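Local coordinates for protein Poly(A) ribonuclease pop2 (PDB 2P51) that removes mRNA poly(A) tails as the catalytic, metal-dependent 3'-exoribonuclease of the CCR4-NOT complex, releasing 5'-AMP, at residues G89-D94 with A103-F108; I229-P234 with A242-R247. One frame throughout, in Å; residues are numbered along the deposited sequence.

Contact 1: residues G89-D94 with A103-F108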
loop_
_atom_site.group_PDB
_atom_site.type_symbol
_atom_site.label_atom_id
_atom_site.label_comp_id
_atom_site.label_asym_id
_atom_site.label_seq_id
_atom_site.Cartn_x
_atom_site.Cartn_y
_atom_site.Cartn_z
ATOM N N GLY A 89 -1.749 -0.216 -5.069
ATOM C CA GLY A 89 -2.193 -1.597 -5.346
ATOM C C GLY A 89 -3.100 -2.092 -4.237
ATOM O O GLY A 89 -2.727 -1.919 -3.058
ATOM N N LEU A 90 -4.274 -2.618 -4.610
ATOM C CA LEU A 90 -5.174 -3.198 -3.636
ATOM C C LEU A 90 -5.531 -4.632 -4.066
ATOM O O LEU A 90 -6.136 -4.808 -5.116
ATOM C CB LEU A 90 -6.460 -2.383 -3.496
ATOM C CG LEU A 90 -6.379 -0.912 -3.103
ATOM C CD1 LEU A 90 -7.766 -0.279 -3.065
ATOM C CD2 LEU A 90 -5.666 -0.754 -1.758
ATOM N N ALA A 91 -5.185 -5.610 -3.238
ATOM C CA ALA A 91 -5.446 -7.012 -3.499
ATOM C C ALA A 91 -6.438 -7.528 -2.456
ATOM O O ALA A 91 -6.146 -7.524 -1.261
ATOM C CB ALA A 91 -4.140 -7.811 -3.470
ATOM N N LEU A 92 -7.600 -7.980 -2.937
ATOM C CA LEU A 92 -8.643 -8.454 -2.032
ATOM C C LEU A 92 -8.538 -9.966 -1.872
ATOM O O LEU A 92 -8.286 -10.697 -2.819
ATOM C CB LEU A 92 -10.024 -8.132 -2.522
ATOM C CG LEU A 92 -10.559 -6.714 -2.197
ATOM C CD1 LEU A 92 -9.672 -5.570 -2.586
ATOM C CD2 LEU A 92 -11.951 -6.597 -2.873
ATOM N N SER A 93 -8.793 -10.408 -0.623
ATOM C CA SER A 93 -8.867 -11.817 -0.330
ATOM C C SER A 93 -10.004 -12.028 0.670
ATOM O O SER A 93 -10.355 -11.133 1.435
ATOM C CB SER A 93 -7.556 -12.297 0.333
ATOM O OG SER A 93 -6.369 -11.995 -0.408
ATOM N N ASP A 94 -10.490 -13.269 0.686
ATOM C CA ASP A 94 -11.374 -13.656 1.818
ATOM C C ASP A 94 -10.506 -14.020 3.015
ATOM O O ASP A 94 -9.262 -13.919 3.007
ATOM C CB ASP A 94 -12.362 -14.758 1.424
ATOM C CG ASP A 94 -11.743 -16.122 1.239
ATOM O OD1 ASP A 94 -10.547 -16.376 1.510
ATOM O OD2 ASP A 94 -12.469 -17.017 0.766
ATOM N N ALA A 103 -10.397 -10.715 -10.052
ATOM C CA ALA A 103 -9.118 -10.027 -10.058
ATOM C C ALA A 103 -8.272 -10.473 -8.895
ATOM O O ALA A 103 -8.747 -10.501 -7.752
ATOM C CB ALA A 103 -9.321 -8.514 -9.929
ATOM N N CYS A 104 -7.022 -10.820 -9.166
ATOM C CA CYS A 104 -6.102 -11.081 -8.052
ATOM C C CYS A 104 -5.762 -9.758 -7.368
ATOM O O CYS A 104 -5.502 -9.762 -6.167
ATOM C CB CYS A 104 -4.832 -11.779 -8.530
ATOM S SG CYS A 104 -5.010 -13.360 -9.408
ATOM N N THR A 105 -5.726 -8.639 -8.095
ATOM C CA THR A 105 -5.322 -7.355 -7.526
ATOM C C THR A 105 -5.721 -6.225 -8.471
ATOM O O THR A 105 -5.860 -6.430 -9.687
ATOM C CB THR A 105 -3.806 -7.360 -7.235
ATOM O OG1 THR A 105 -3.437 -6.157 -6.555
ATOM C CG2 THR A 105 -2.980 -7.412 -8.527
ATOM N N TRP A 106 -5.921 -5.011 -7.944
ATOM C CA TRP A 106 -6.146 -3.811 -8.718
ATOM C C TRP A 106 -4.917 -2.911 -8.600
ATOM O O TRP A 106 -4.328 -2.817 -7.512
ATOM C CB TRP A 106 -7.339 -3.006 -8.176
ATOM C CG TRP A 106 -8.668 -3.557 -8.623
ATOM C CD1 TRP A 106 -9.390 -3.093 -9.703
ATOM C CD2 TRP A 106 -9.431 -4.630 -8.052
ATOM N NE1 TRP A 106 -10.557 -3.826 -9.827
ATOM C CE2 TRP A 106 -10.610 -4.755 -8.848
ATOM C CE3 TRP A 106 -9.250 -5.495 -6.969
ATOM C CZ2 TRP A 106 -11.592 -5.711 -8.575
ATOM C CZ3 TRP A 106 -10.214 -6.446 -6.679
ATOM C CH2 TRP A 106 -11.373 -6.546 -7.482
ATOM N N GLN A 107 -4.614 -2.255 -9.704
ATOM C CA GLN A 107 -3.528 -1.313 -9.722
ATOM C C GLN A 107 -4.068 0.041 -10.185
ATOM O O GLN A 107 -4.409 0.213 -11.348
ATOM C CB GLN A 107 -2.456 -1.826 -10.684
ATOM C CG GLN A 107 -1.252 -0.922 -10.867
ATOM C CD GLN A 107 -0.092 -1.776 -11.415
ATOM O OE1 GLN A 107 0.694 -2.257 -10.580
ATOM N NE2 GLN A 107 -0.010 -1.904 -12.725
ATOM N N PHE A 108 -4.110 1.016 -9.273
ATOM C CA PHE A 108 -4.590 2.357 -9.542
ATOM C C PHE A 108 -3.409 3.211 -9.985
ATOM O O PHE A 108 -2.418 3.277 -9.233
ATOM C CB PHE A 108 -5.198 2.956 -8.267
ATOM C CG PHE A 108 -6.464 2.220 -7.860
ATOM C CD1 PHE A 108 -7.701 2.698 -8.274
ATOM C CD2 PHE A 108 -6.421 1.073 -7.107
ATOM C CE1 PHE A 108 -8.855 2.009 -7.921
ATOM C CE2 PHE A 108 -7.583 0.379 -6.765
ATOM C CZ PHE A 108 -8.814 0.815 -7.183
HETATM O O HOH W 1 -5.704 -11.339 -3.834
HETATM O O HOH W 2 -8.270 -8.767 -5.525
#

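Contact 2: residues I229-P234 with A242-R247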
loop_
_atom_site.group_PDB
_atom_site.type_symbol
_atom_site.label_atom_id
_atom_site.label_comp_id
_atom_site.label_asym_id
_atom_site.label_seq_id
_atom_site.Cartn_x
_atom_site.Cartn_y
_atom_site.Cartn_z
ATOM N N ILE A 229 6.581 -18.842 -2.554
ATOM C CA ILE A 229 5.368 -18.211 -3.069
ATOM C C ILE A 229 5.654 -17.494 -4.380
ATOM O O ILE A 229 6.557 -16.674 -4.494
ATOM C CB ILE A 229 4.812 -17.229 -2.036
ATOM C CG1 ILE A 229 4.344 -17.958 -0.756
ATOM C CG2 ILE A 229 3.750 -16.341 -2.670
ATOM C CD1 ILE A 229 4.250 -17.035 0.442
ATOM N N HIS A 230 4.895 -17.802 -5.419
ATOM C CA HIS A 230 5.250 -17.192 -6.715
ATOM C C HIS A 230 4.577 -15.846 -6.881
ATOM O O HIS A 230 3.424 -15.641 -6.526
ATOM C CB HIS A 230 4.870 -18.156 -7.835
ATOM C CG HIS A 230 4.704 -17.635 -9.216
ATOM N ND1 HIS A 230 5.765 -17.472 -10.093
ATOM C CD2 HIS A 230 3.612 -17.243 -9.932
ATOM C CE1 HIS A 230 5.336 -16.999 -11.259
ATOM N NE2 HIS A 230 4.021 -16.848 -11.188
ATOM N N ARG A 231 5.347 -14.935 -7.466
ATOM C CA ARG A 231 4.860 -13.650 -7.859
ATOM C C ARG A 231 4.136 -13.713 -9.202
ATOM O O ARG A 231 4.603 -14.269 -10.194
ATOM C CB ARG A 231 6.034 -12.656 -7.983
ATOM C CG ARG A 231 5.528 -11.262 -8.407
ATOM C CD ARG A 231 6.695 -10.332 -8.601
ATOM N NE ARG A 231 7.296 -9.786 -7.375
ATOM C CZ ARG A 231 6.835 -8.773 -6.668
ATOM N NH1 ARG A 231 5.709 -8.120 -6.992
ATOM N NH2 ARG A 231 7.528 -8.414 -5.593
ATOM N N ILE A 232 2.957 -13.113 -9.239
ATOM C CA ILE A 232 2.243 -12.896 -10.472
ATOM C C ILE A 232 2.466 -11.436 -10.832
ATOM O O ILE A 232 2.207 -10.579 -9.978
ATOM C CB ILE A 232 0.735 -13.201 -10.298
ATOM C CG1 ILE A 232 0.419 -14.676 -10.035
ATOM C CG2 ILE A 232 -0.067 -12.678 -11.494
ATOM C CD1 ILE A 232 -1.013 -15.127 -10.151
ATOM N N GLY A 233 2.919 -11.055 -12.020
ATOM C CA GLY A 233 3.047 -9.636 -12.353
ATOM C C GLY A 233 4.462 -9.190 -12.031
ATOM O O GLY A 233 5.327 -9.910 -11.509
ATOM N N PRO A 234 4.678 -7.920 -12.418
ATOM C CA PRO A 234 5.994 -7.296 -12.308
ATOM C C PRO A 234 6.378 -6.838 -10.898
ATOM O O PRO A 234 5.619 -6.124 -10.257
ATOM C CB PRO A 234 5.871 -6.079 -13.243
ATOM C CG PRO A 234 4.404 -5.799 -13.345
ATOM C CD PRO A 234 3.657 -7.071 -13.069
ATOM N N ALA A 242 1.280 -5.756 -4.001
ATOM C CA ALA A 242 0.173 -5.913 -3.040
ATOM C C ALA A 242 -0.317 -7.341 -3.036
ATOM O O ALA A 242 -0.679 -7.954 -2.014
ATOM C CB ALA A 242 -0.979 -4.965 -3.410
ATOM N N LEU A 243 -0.373 -7.967 -4.211
ATOM C CA LEU A 243 -0.844 -9.360 -4.260
ATOM C C LEU A 243 0.146 -10.272 -3.568
ATOM O O LEU A 243 -0.193 -11.230 -2.865
ATOM C CB LEU A 243 -0.987 -9.754 -5.738
ATOM C CG LEU A 243 -1.267 -11.237 -6.037
ATOM C CD1 LEU A 243 -2.548 -11.688 -5.380
ATOM C CD2 LEU A 243 -1.349 -11.475 -7.541
ATOM N N LEU A 244 1.467 -10.056 -3.769
ATOM C CA LEU A 244 2.441 -10.893 -3.068
ATOM C C LEU A 244 2.342 -10.730 -1.554
ATOM O O LEU A 244 2.527 -11.717 -0.819
ATOM C CB LEU A 244 3.870 -10.501 -3.518
ATOM C CG LEU A 244 4.965 -11.513 -3.209
ATOM C CD1 LEU A 244 4.650 -12.871 -3.823
ATOM C CD2 LEU A 244 6.309 -10.997 -3.733
ATOM N N THR A 245 2.082 -9.468 -1.152
ATOM C CA THR A 245 1.874 -9.159 0.249
ATOM C C THR A 245 0.733 -10.015 0.795
ATOM O O THR A 245 0.868 -10.638 1.876
ATOM C CB THR A 245 1.547 -7.667 0.426
ATOM O OG1 THR A 245 2.726 -6.919 -0.004
ATOM C CG2 THR A 245 1.318 -7.278 1.881
ATOM N N ALA A 246 -0.376 -10.065 0.081
ATOM C CA ALA A 246 -1.507 -10.906 0.561
ATOM C C ALA A 246 -1.078 -12.355 0.715
ATOM O O ALA A 246 -1.348 -13.048 1.722
ATOM C CB ALA A 246 -2.658 -10.829 -0.423
ATOM N N ARG A 247 -0.407 -12.870 -0.326
ATOM C CA ARG A 247 -0.068 -14.298 -0.277
ATOM C C ARG A 247 0.921 -14.585 0.843
ATOM O O ARG A 247 0.777 -15.624 1.530
ATOM C CB ARG A 247 0.489 -14.765 -1.643
ATOM C CG ARG A 247 -0.563 -14.525 -2.715
ATOM C CD ARG A 247 -0.098 -14.963 -4.074
ATOM N NE ARG A 247 -1.338 -15.262 -4.820
ATOM C CZ ARG A 247 -1.272 -15.700 -6.077
ATOM N NH1 ARG A 247 -0.054 -15.839 -6.605
ATOM N NH2 ARG A 247 -2.435 -15.943 -6.661
HETATM O O HOH W 3 1.566 -13.622 -6.299
#

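Contact 1: residues G89-D94 with A103-F108
The Trp106 ring meets the carbonyl oxygen of Leu90 at its edge, near the ring plane, with CE3 3.7 Å from Leu90 O, while the methyl of Ala103 lies over one face, offset toward the rim. Leu92 reaches the same indole obliquely, its CD2 4.2 Å from Trp106 CZ3. The Phe108 ring is likewise approached at a slant, by Leu90 CD1, 3.8 Å from Phe108 CE2. CG of Leu90 stands anti to the carbonyl carbon (chi1 -58°), which sets the CD1 branch against Phe108; helix 31-41 covers both rings.

Two backbone bonds fix the register. Leu90 N donates to Trp106 O (2.9 Å), and Trp106 N returns a nearly straight bond to Leu90 O (2.8 Å, 173° at the hydrogen), so Leu90 and Trp106 form an antiparallel hydrogen-bonded pair with side chains on one sheet face. Gly89 and Gln107 make the next, non-hydrogen-bonded pair, where Gly89 CA makes a CA-H...O contact with Trp106 O (3.3 Å). Beyond Ala91 water bridges the segments: one molecule donates to both Leu92 O and Cys104 O, and another accepts from Leu92 N and lies 2.9 Å from Ala103 O, to which it can donate. Consecutive strands at 162°, joined by a loop without helix or strand, identify a beta hairpin, one of the antiparallel pairings within the mixed sheet of this DEDD nuclease fold.

Contact 2: residues I229-P234 with A242-R247
This is a partly buried loop-on-helix contact in the DEDD nuclease fold: residues 229-234, in the connection that follows helix 220-226, lie across the early turns of helix 238-257. Apolar side chains and one water join the two segments, with no clear direct hydrogen bond between them. Leu244 sits at the middle and uses its two methyls on different partners. Its CG is anti to the backbone N (chi1 -163°), which carries the branch out to the loop, where CD1 meets Ile229 CG2 at 3.8 Å. CD2 lies over one face of the Arg231 guanidinium, offset toward the rim, 3.4 Å from Arg231 NH2. The two side chains cross at about a right angle, and the arginine chain, bent at chi3 (-78°), turns its head so that NH1 forms a salt bridge with the metal ligand Asp241 while NE bonds to Gln221.

Ile229 CG2 also touches Arg247 CB, so this one methyl fills the angle between two helix side chains a turn apart. Cut back to an alanine, Ile229 would probably leave Leu244 CD1 and Arg247 CB without their shared apolar partner and a gap between loop and helix. Farther along the loop, Ile232 CB packs on Leu243 CD2 at 3.9 Å, and Ile232 CG1 approaches Arg247 NH1 obliquely. The Arg247 chain runs extended from CG to NE, bringing its guanidinium edge to His230 O, which lies near the plane. A water ties the polar groups together: it donates to His230 O at 2.8 Å, accepts from Ile232 N at 3.3 Å, and receives a weak bond from Arg247 NH1.

Contacts 1 and 2 have centres 10 Å apart and meet directly, the hairpin strands packing against helix 238-257. Gly89 O lies 3.5 Å from Ala242 CB, Ala91 CB is 3.7 Å from Leu243 CA, and Cys104 O is 3.6 Å from Leu243 CD1. Leu243 therefore faces the hairpin with one methyl and the 229-234 loop with the other. Both contacts border the metal site: Gly89 lies about 5 Å from the side chain of Asp51, and the Arg231 side chain is about 7 Å from a bound magnesium ion. Asp241, another metal ligand, directly precedes the 242-247 helix segment, linking that packing to the catalytic centre.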